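Local coordinates for TetR/AcrR family transcriptional regulator (Bradyrhizobium diazoefficiens, PDB 6G8G), which probably represses transcription as a TetR-family DNA-binding dimer and lets go of its operator when it binds flavonoids such as genistein, at residues 32-37 against 67-72; 79-84 against 139-144; 95-100 against 169-174. All blocks are in the same frame, centred on the assembly; numbering follows the deposited sequence.

Contact 1: residues 32-37 against 67-72; sequences QLFLEQ and ALFASL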
# COMPACT_ATOMS: atom_id res chain seq x y z
N GLN A 32 -24.21 -2.80 -3.85
CA GLN A 32 -24.23 -4.14 -4.39
C GLN A 32 -23.78 -4.15 -5.86
O GLN A 32 -22.93 -4.94 -6.25
CB GLN A 32 -25.63 -4.71 -4.28
CG GLN A 32 -25.78 -6.15 -4.77
CD GLN A 32 -24.97 -7.18 -4.01
OE1 GLN A 32 -25.50 -7.82 -3.09
NE2 GLN A 32 -23.72 -7.42 -4.42
N LEU A 33 -24.35 -3.28 -6.67
CA LEU A 33 -24.00 -3.27 -8.08
C LEU A 33 -22.57 -2.81 -8.35
O LEU A 33 -21.88 -3.34 -9.22
CB LEU A 33 -24.97 -2.41 -8.88
CG LEU A 33 -26.37 -3.03 -9.05
CD1 LEU A 33 -27.37 -2.02 -9.58
CD2 LEU A 33 -26.29 -4.22 -9.99
N PHE A 34 -22.13 -1.80 -7.62
CA PHE A 34 -20.80 -1.30 -7.82
C PHE A 34 -19.80 -2.42 -7.54
O PHE A 34 -18.80 -2.55 -8.26
CB PHE A 34 -20.50 -0.09 -6.93
CG PHE A 34 -21.28 1.13 -7.28
CD1 PHE A 34 -21.81 1.32 -8.53
CD2 PHE A 34 -21.47 2.11 -6.34
CE1 PHE A 34 -22.57 2.45 -8.82
CE2 PHE A 34 -22.22 3.23 -6.63
CZ PHE A 34 -22.77 3.40 -7.88
N LEU A 35 -20.05 -3.24 -6.52
CA LEU A 35 -19.07 -4.29 -6.28
C LEU A 35 -19.27 -5.49 -7.18
O LEU A 35 -18.29 -6.09 -7.55
CB LEU A 35 -18.73 -4.62 -4.82
CG LEU A 35 -19.74 -4.38 -3.75
CD1 LEU A 35 -20.85 -5.38 -3.89
CD2 LEU A 35 -19.05 -4.49 -2.41
N GLU A 36 -20.50 -5.79 -7.60
CA GLU A 36 -20.70 -6.83 -8.64
C GLU A 36 -20.02 -6.45 -9.96
O GLU A 36 -19.19 -7.18 -10.45
CB GLU A 36 -22.19 -7.11 -8.93
CG GLU A 36 -22.94 -8.02 -7.93
CD GLU A 36 -24.48 -8.04 -8.13
OE1 GLU A 36 -25.23 -8.15 -7.14
OE2 GLU A 36 -24.95 -7.97 -9.28
N GLN A 37 -20.31 -5.25 -10.45
CA GLN A 37 -20.02 -4.86 -11.82
C GLN A 37 -19.00 -3.73 -12.03
O GLN A 37 -18.60 -3.49 -13.16
CB GLN A 37 -21.29 -4.34 -12.45
CG GLN A 37 -22.26 -5.39 -12.89
CD GLN A 37 -23.66 -4.81 -13.04
OE1 GLN A 37 -23.83 -3.59 -13.06
NE2 GLN A 37 -24.66 -5.66 -13.11
N ALA A 67 -22.62 11.45 -7.55
CA ALA A 67 -23.10 11.90 -6.25
C ALA A 67 -23.50 10.73 -5.35
O ALA A 67 -23.26 10.72 -4.17
CB ALA A 67 -24.24 12.90 -6.44
N LEU A 68 -24.06 9.70 -5.94
CA LEU A 68 -24.45 8.53 -5.19
C LEU A 68 -23.24 7.84 -4.56
O LEU A 68 -23.25 7.49 -3.39
CB LEU A 68 -25.09 7.56 -6.14
CG LEU A 68 -25.95 6.38 -5.85
CD1 LEU A 68 -27.06 6.60 -4.89
CD2 LEU A 68 -26.60 6.01 -7.18
N PHE A 69 -22.18 7.71 -5.34
CA PHE A 69 -20.98 7.07 -4.85
C PHE A 69 -20.25 7.90 -3.78
O PHE A 69 -19.69 7.37 -2.81
CB PHE A 69 -20.03 6.78 -6.00
CG PHE A 69 -18.94 5.81 -5.66
CD1 PHE A 69 -19.15 4.80 -4.76
CD2 PHE A 69 -17.71 5.89 -6.27
CE1 PHE A 69 -18.15 3.91 -4.44
CE2 PHE A 69 -16.71 5.02 -5.96
CZ PHE A 69 -16.93 4.02 -5.04
N ALA A 70 -20.30 9.22 -3.95
CA ALA A 70 -19.79 10.11 -2.95
C ALA A 70 -20.50 9.91 -1.61
O ALA A 70 -19.84 9.89 -0.56
CB ALA A 70 -19.91 11.54 -3.41
N SER A 71 -21.82 9.74 -1.61
CA SER A 71 -22.52 9.44 -0.34
C SER A 71 -22.06 8.13 0.28
O SER A 71 -21.95 8.01 1.49
CB SER A 71 -24.02 9.35 -0.56
OG SER A 71 -24.61 10.62 -0.67
N LEU A 72 -21.82 7.14 -0.56
CA LEU A 72 -21.38 5.85 -0.06
C LEU A 72 -20.03 5.98 0.58
O LEU A 72 -19.81 5.48 1.68
CB LEU A 72 -21.24 4.87 -1.18
CG LEU A 72 -22.58 4.17 -1.50
CD1 LEU A 72 -22.65 3.55 -2.89
CD2 LEU A 72 -22.87 3.10 -0.45
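Phe34 reaches from helix 23-37 to Phe69 and Leu72 of helix 65-82. The contact belongs to the DNA-binding domain of the TetR family, a small helical domain with a helix-turn-helix. Helix 23-37 is its first helix, and helix 65-82, the fourth in the chain, leads out of this domain toward the ligand-binding domain. Phe34 sets out toward the other helix, with CG beside its backbone N (chi1 -68°). This places the CD2-CE2 side of the ring against helix 65-82. The two phenyl rings are strongly inclined, with their planes at 71° and their centroids 5.3 Å apart. CD1 of Phe69 lies 3.9 Å from CD2 of Phe34 and equally close to CE2 of Phe34. The methyl CD1 of Leu72 comes at the edge of the Phe34 ring, near its plane. Phe69 and Leu72 thus meet the same CD2-CE2 side of the ring with different groups, an aromatic carbon and a methyl. All three residues are buried, and the contact is apolar. Phe39 also meets both rings, edge-to-face with Phe34, so a small aromatic cluster forms. Leu72 further touches Ile27 and Trp31 of helix 23-37, and Phe69 touches Leu130 of helix 128-137. The closest approach in this contact joins CE2 of Phe34 to CD1 of Leu72, at 3.8 Å.

Contact 2: residues 79-84 against 139-144; sequences SLQRDL and PEATIR
Gln81 is hydrogen-bonded to Thr142 through its side chain, where the end of helix 65-82 meets the first turn of helix 139-155 in the all-helical TetR fold. NE2 of Gln81 donates to OG1 of Thr142 at 2.9 Å. The acceptor lies almost in the amide plane, but the N-H...O angle is bent to 138°. The Gln81 chain folds at its second torsion (chi2 -74°), which swings the amide over to helix 139-155. The carbonyl group of that amide lies against Ala141, with CD of Gln81 3.7 Å from CB of Ala141. Leu84, in the loop after helix 65-82, points toward the same helix. Its CD2 lies against both branches of Thr142, and the two side chains cross at about a right angle.

Further out, OG1 of Thr142 also has a weak hydrogen bond with the Gly138 carbonyl, and Tyr104 of helix 93-109 touches the Thr142 side chain. Pro139 packs on Leu181 of the second subunit. The side chain of Thr142 is about 10 Å from a bound genistein. On the Leu84 side, the methyl-to-methyl approach is 3.9 Å, from CD2 of Leu84 to CG2 of Thr142.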
# COMPACT_ATOMS: atom_id res chain seq x y z
N SER A 79 -17.87 5.98 9.28
CA SER A 79 -18.08 4.79 10.10
C SER A 79 -16.77 4.20 10.61
O SER A 79 -16.61 4.01 11.81
CB SER A 79 -18.84 3.76 9.27
OG SER A 79 -19.23 2.66 10.07
N LEU A 80 -15.83 3.97 9.69
CA LEU A 80 -14.44 3.53 10.05
C LEU A 80 -13.76 4.48 11.04
O LEU A 80 -13.10 4.04 11.97
CB LEU A 80 -13.58 3.31 8.80
CG LEU A 80 -14.10 2.11 7.98
CD1 LEU A 80 -13.60 2.12 6.52
CD2 LEU A 80 -13.75 0.80 8.68
N GLN A 81 -14.01 5.76 10.89
CA GLN A 81 -13.43 6.75 11.82
C GLN A 81 -13.95 6.67 13.26
O GLN A 81 -13.22 7.01 14.19
CB GLN A 81 -13.64 8.15 11.25
CG GLN A 81 -12.78 8.43 10.05
CD GLN A 81 -11.34 8.65 10.44
OE1 GLN A 81 -11.03 9.47 11.31
NE2 GLN A 81 -10.44 7.89 9.82
N ARG A 82 -15.19 6.23 13.45
CA ARG A 82 -15.74 6.08 14.79
C ARG A 82 -15.21 4.86 15.52
O ARG A 82 -15.21 4.82 16.74
CB ARG A 82 -17.27 6.01 14.75
CG ARG A 82 -17.94 7.24 14.16
CD ARG A 82 -19.47 7.30 14.40
NE ARG A 82 -20.12 7.38 13.09
CZ ARG A 82 -20.75 6.37 12.48
NH1 ARG A 82 -20.87 5.17 13.05
NH2 ARG A 82 -21.26 6.55 11.27
N ASP A 83 -14.74 3.88 14.78
CA ASP A 83 -14.07 2.74 15.39
C ASP A 83 -12.67 3.08 15.90
O ASP A 83 -11.95 2.20 16.39
CB ASP A 83 -13.98 1.56 14.41
CG ASP A 83 -15.35 1.12 13.88
OD1 ASP A 83 -16.40 1.56 14.42
OD2 ASP A 83 -15.37 0.31 12.92
N LEU A 84 -12.21 4.30 15.70
CA LEU A 84 -10.86 4.62 16.15
C LEU A 84 -11.02 5.31 17.47
O LEU A 84 -11.90 6.14 17.60
CB LEU A 84 -10.09 5.51 15.13
CG LEU A 84 -9.12 4.94 14.07
CD1 LEU A 84 -9.54 3.58 13.56
CD2 LEU A 84 -8.92 5.88 12.89
N PRO A 139 -8.05 7.71 5.01
CA PRO A 139 -6.65 7.77 5.35
C PRO A 139 -6.19 9.12 5.88
O PRO A 139 -5.54 9.18 6.93
CB PRO A 139 -5.97 7.48 4.01
CG PRO A 139 -6.91 6.60 3.31
CD PRO A 139 -8.28 7.04 3.71
N GLU A 140 -6.48 10.20 5.16
CA GLU A 140 -6.00 11.50 5.63
C GLU A 140 -6.70 11.87 6.92
O GLU A 140 -6.13 12.53 7.76
CB GLU A 140 -6.15 12.59 4.58
CG GLU A 140 -5.28 13.79 4.89
CD GLU A 140 -5.21 14.81 3.78
OE1 GLU A 140 -4.15 14.88 3.08
OE2 GLU A 140 -6.19 15.57 3.64
N ALA A 141 -7.94 11.46 7.07
CA ALA A 141 -8.67 11.76 8.30
C ALA A 141 -8.02 11.10 9.49
O ALA A 141 -7.91 11.70 10.57
CB ALA A 141 -10.11 11.31 8.19
N THR A 142 -7.61 9.86 9.31
CA THR A 142 -6.88 9.16 10.34
C THR A 142 -5.61 9.91 10.73
O THR A 142 -5.29 10.08 11.90
CB THR A 142 -6.49 7.76 9.87
OG1 THR A 142 -7.68 7.02 9.62
CG2 THR A 142 -5.70 7.04 10.94
N ILE A 143 -4.87 10.36 9.74
CA ILE A 143 -3.68 11.15 10.05
C ILE A 143 -4.03 12.39 10.89
O ILE A 143 -3.37 12.65 11.89
CB ILE A 143 -2.98 11.58 8.75
CG1 ILE A 143 -2.33 10.38 8.07
CG2 ILE A 143 -1.93 12.65 9.02
CD1 ILE A 143 -1.82 10.68 6.66
N ARG A 144 -5.05 13.14 10.49
CA ARG A 144 -5.45 14.34 11.21
C ARG A 144 -5.83 14.08 12.65
O ARG A 144 -5.45 14.84 13.52
CB ARG A 144 -6.59 15.02 10.51
CG ARG A 144 -6.17 15.69 9.21
CD ARG A 144 -7.26 16.31 8.38
NE ARG A 144 -8.64 15.78 8.46
CZ ARG A 144 -9.34 15.18 7.49
NH1 ARG A 144 -8.83 14.94 6.26
NH2 ARG A 144 -10.59 14.80 7.75

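Contact 3: residues 95-100 against 169-174; sequences EALRDF and NQFLSL
Phe171 extends from helix 164-176 toward Leu97 because its CG stands opposite the backbone N (chi1 177°). Leu97, on helix 93-109, instead keeps CG next to its own nitrogen (chi1 -69°). This carries its methyl CD2 over one face of the Phe171 ring. The methyl sits 4.3 Å above the ring plane and is offset toward the rim. The far end of the ring reaches the helix itself. CZ of Phe171 is 4.0 Å from CB of Leu97 and 3.9 Å from the carbonyl O of Leu97.

One turn further along helix 93-109, Phe100 meets Leu172. Their side chains cross at about a right angle. The leucine methyl CD2 comes at the edge of the Phe100 ring, 4.1 Å from CE2 of Phe100. So one ring takes a methyl over its face, and the other takes one at its rim. All four touching residues are buried, and their side chains meet through carbon atoms.

Within segment 169-174, OG of Ser173 donates a hydrogen bond back to the carbonyl O of Asn169, at 2.8 Å. The helical N-H of Ser173 reaches that oxygen from the opposite face of the carbonyl plane, so the oxygen holds two donors. Beyond the pair of segments, Phe206 meets the Phe171 ring edge-to-face, and Phe149 of helix 139-155 touches Leu97. The side chain of Leu172 is about 9 Å from a bound genistein. One side of helix 164-176 thus packs in the subunit core while Leu174 meets Leu174 of the second subunit, as in the helical ligand-binding and dimerisation domain of TetR-family regulators.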
# COMPACT_ATOMS: atom_id res chain seq x y z
N GLU A 95 0.55 3.85 26.01
CA GLU A 95 -0.69 3.07 25.95
C GLU A 95 -1.68 3.70 25.02
O GLU A 95 -2.47 3.02 24.39
CB GLU A 95 -1.29 2.88 27.32
CG GLU A 95 -0.45 2.00 28.21
CD GLU A 95 0.43 2.79 29.21
OE1 GLU A 95 0.97 3.87 28.86
OE2 GLU A 95 0.54 2.34 30.37
N ALA A 96 -1.64 5.01 24.93
CA ALA A 96 -2.56 5.71 24.07
C ALA A 96 -2.23 5.44 22.59
O ALA A 96 -3.13 5.14 21.78
CB ALA A 96 -2.52 7.18 24.36
N LEU A 97 -0.96 5.54 22.26
CA LEU A 97 -0.52 5.26 20.92
C LEU A 97 -0.73 3.80 20.60
O LEU A 97 -1.12 3.43 19.49
CB LEU A 97 0.95 5.63 20.75
CG LEU A 97 1.21 7.14 20.80
CD1 LEU A 97 2.68 7.44 20.90
CD2 LEU A 97 0.63 7.85 19.59
N ARG A 98 -0.43 2.96 21.57
CA ARG A 98 -0.47 1.54 21.36
C ARG A 98 -1.89 1.21 21.04
O ARG A 98 -2.17 0.44 20.12
CB ARG A 98 0.07 0.81 22.59
CG ARG A 98 0.03 -0.69 22.46
CD ARG A 98 0.66 -1.48 23.61
NE ARG A 98 2.06 -1.13 23.83
CZ ARG A 98 2.53 -0.44 24.86
NH1 ARG A 98 1.71 -0.01 25.83
NH2 ARG A 98 3.83 -0.20 24.91
N ASP A 99 -2.83 1.84 21.73
CA ASP A 99 -4.25 1.53 21.51
C ASP A 99 -4.72 2.04 20.13
O ASP A 99 -5.44 1.36 19.40
CB ASP A 99 -5.08 2.11 22.66
CG ASP A 99 -6.58 1.82 22.51
OD1 ASP A 99 -6.94 0.68 22.11
OD2 ASP A 99 -7.40 2.73 22.78
N PHE A 100 -4.27 3.22 19.75
CA PHE A 100 -4.64 3.77 18.47
C PHE A 100 -4.09 2.89 17.36
O PHE A 100 -4.79 2.54 16.41
CB PHE A 100 -4.09 5.19 18.36
CG PHE A 100 -4.58 5.94 17.15
CD1 PHE A 100 -5.75 6.67 17.21
CD2 PHE A 100 -3.88 5.89 15.97
CE1 PHE A 100 -6.22 7.36 16.11
CE2 PHE A 100 -4.34 6.59 14.86
CZ PHE A 100 -5.52 7.32 14.92
N ASN A 169 1.92 10.77 10.21
CA ASN A 169 2.10 9.91 9.04
C ASN A 169 3.29 8.97 9.23
O ASN A 169 3.28 7.83 8.78
CB ASN A 169 2.26 10.79 7.82
CG ASN A 169 2.38 10.03 6.55
OD1 ASN A 169 3.33 10.25 5.87
ND2 ASN A 169 1.42 9.18 6.20
N GLN A 170 4.29 9.43 9.94
CA GLN A 170 5.45 8.62 10.17
C GLN A 170 5.14 7.50 11.12
O GLN A 170 5.51 6.36 10.89
CB GLN A 170 6.58 9.48 10.68
CG GLN A 170 7.14 10.34 9.57
CD GLN A 170 7.98 11.49 10.07
OE1 GLN A 170 7.81 11.99 11.19
NE2 GLN A 170 8.92 11.92 9.24
N PHE A 171 4.39 7.82 12.15
CA PHE A 171 3.95 6.79 13.10
C PHE A 171 3.17 5.69 12.40
O PHE A 171 3.42 4.51 12.61
CB PHE A 171 3.10 7.40 14.21
CG PHE A 171 2.56 6.40 15.16
CD1 PHE A 171 3.35 5.93 16.19
CD2 PHE A 171 1.28 5.94 15.05
CE1 PHE A 171 2.86 5.01 17.08
CE2 PHE A 171 0.78 5.02 15.96
CZ PHE A 171 1.57 4.55 16.97
N LEU A 172 2.25 6.09 11.55
CA LEU A 172 1.40 5.14 10.87
C LEU A 172 2.17 4.35 9.82
O LEU A 172 2.03 3.14 9.74
CB LEU A 172 0.21 5.85 10.26
CG LEU A 172 -0.72 6.52 11.29
CD1 LEU A 172 -1.65 7.52 10.62
CD2 LEU A 172 -1.53 5.49 12.05
N SER A 173 3.04 4.99 9.07
CA SER A 173 3.92 4.24 8.17
C SER A 173 4.77 3.20 8.92
O SER A 173 4.93 2.11 8.44
CB SER A 173 4.83 5.17 7.41
OG SER A 173 4.01 6.07 6.68
N LEU A 174 5.26 3.53 10.11
CA LEU A 174 6.06 2.57 10.85
C LEU A 174 5.26 1.35 11.29
O LEU A 174 5.70 0.23 11.13
CB LEU A 174 6.66 3.21 12.08
CG LEU A 174 7.75 4.19 11.70
CD1 LEU A 174 8.09 5.07 12.88
CD2 LEU A 174 8.98 3.44 11.21

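In the fold
All three contacts are buried, but they lie in different parts of the subunit. Contact 1 is in the DNA-binding domain. Contact 3 is in the C-terminal ligand-binding domain, on the opposite side of the chain's centre, about 31 Å away between centres. Contact 2 lies nearest that centre. It shares helix 65-82 with contact 1, yet the two do not touch. Contacts 2 and 3 do touch: Ile143 packs on Asn169 and Leu172, and Thr142 on Phe100 and Leu172. Both also reach the second subunit. Contacts 1 and 3 are built on phenylalanines. Contact 2, where the end of helix 65-82 meets the start of helix 139-155, is the one with a side-chain hydrogen bond across it.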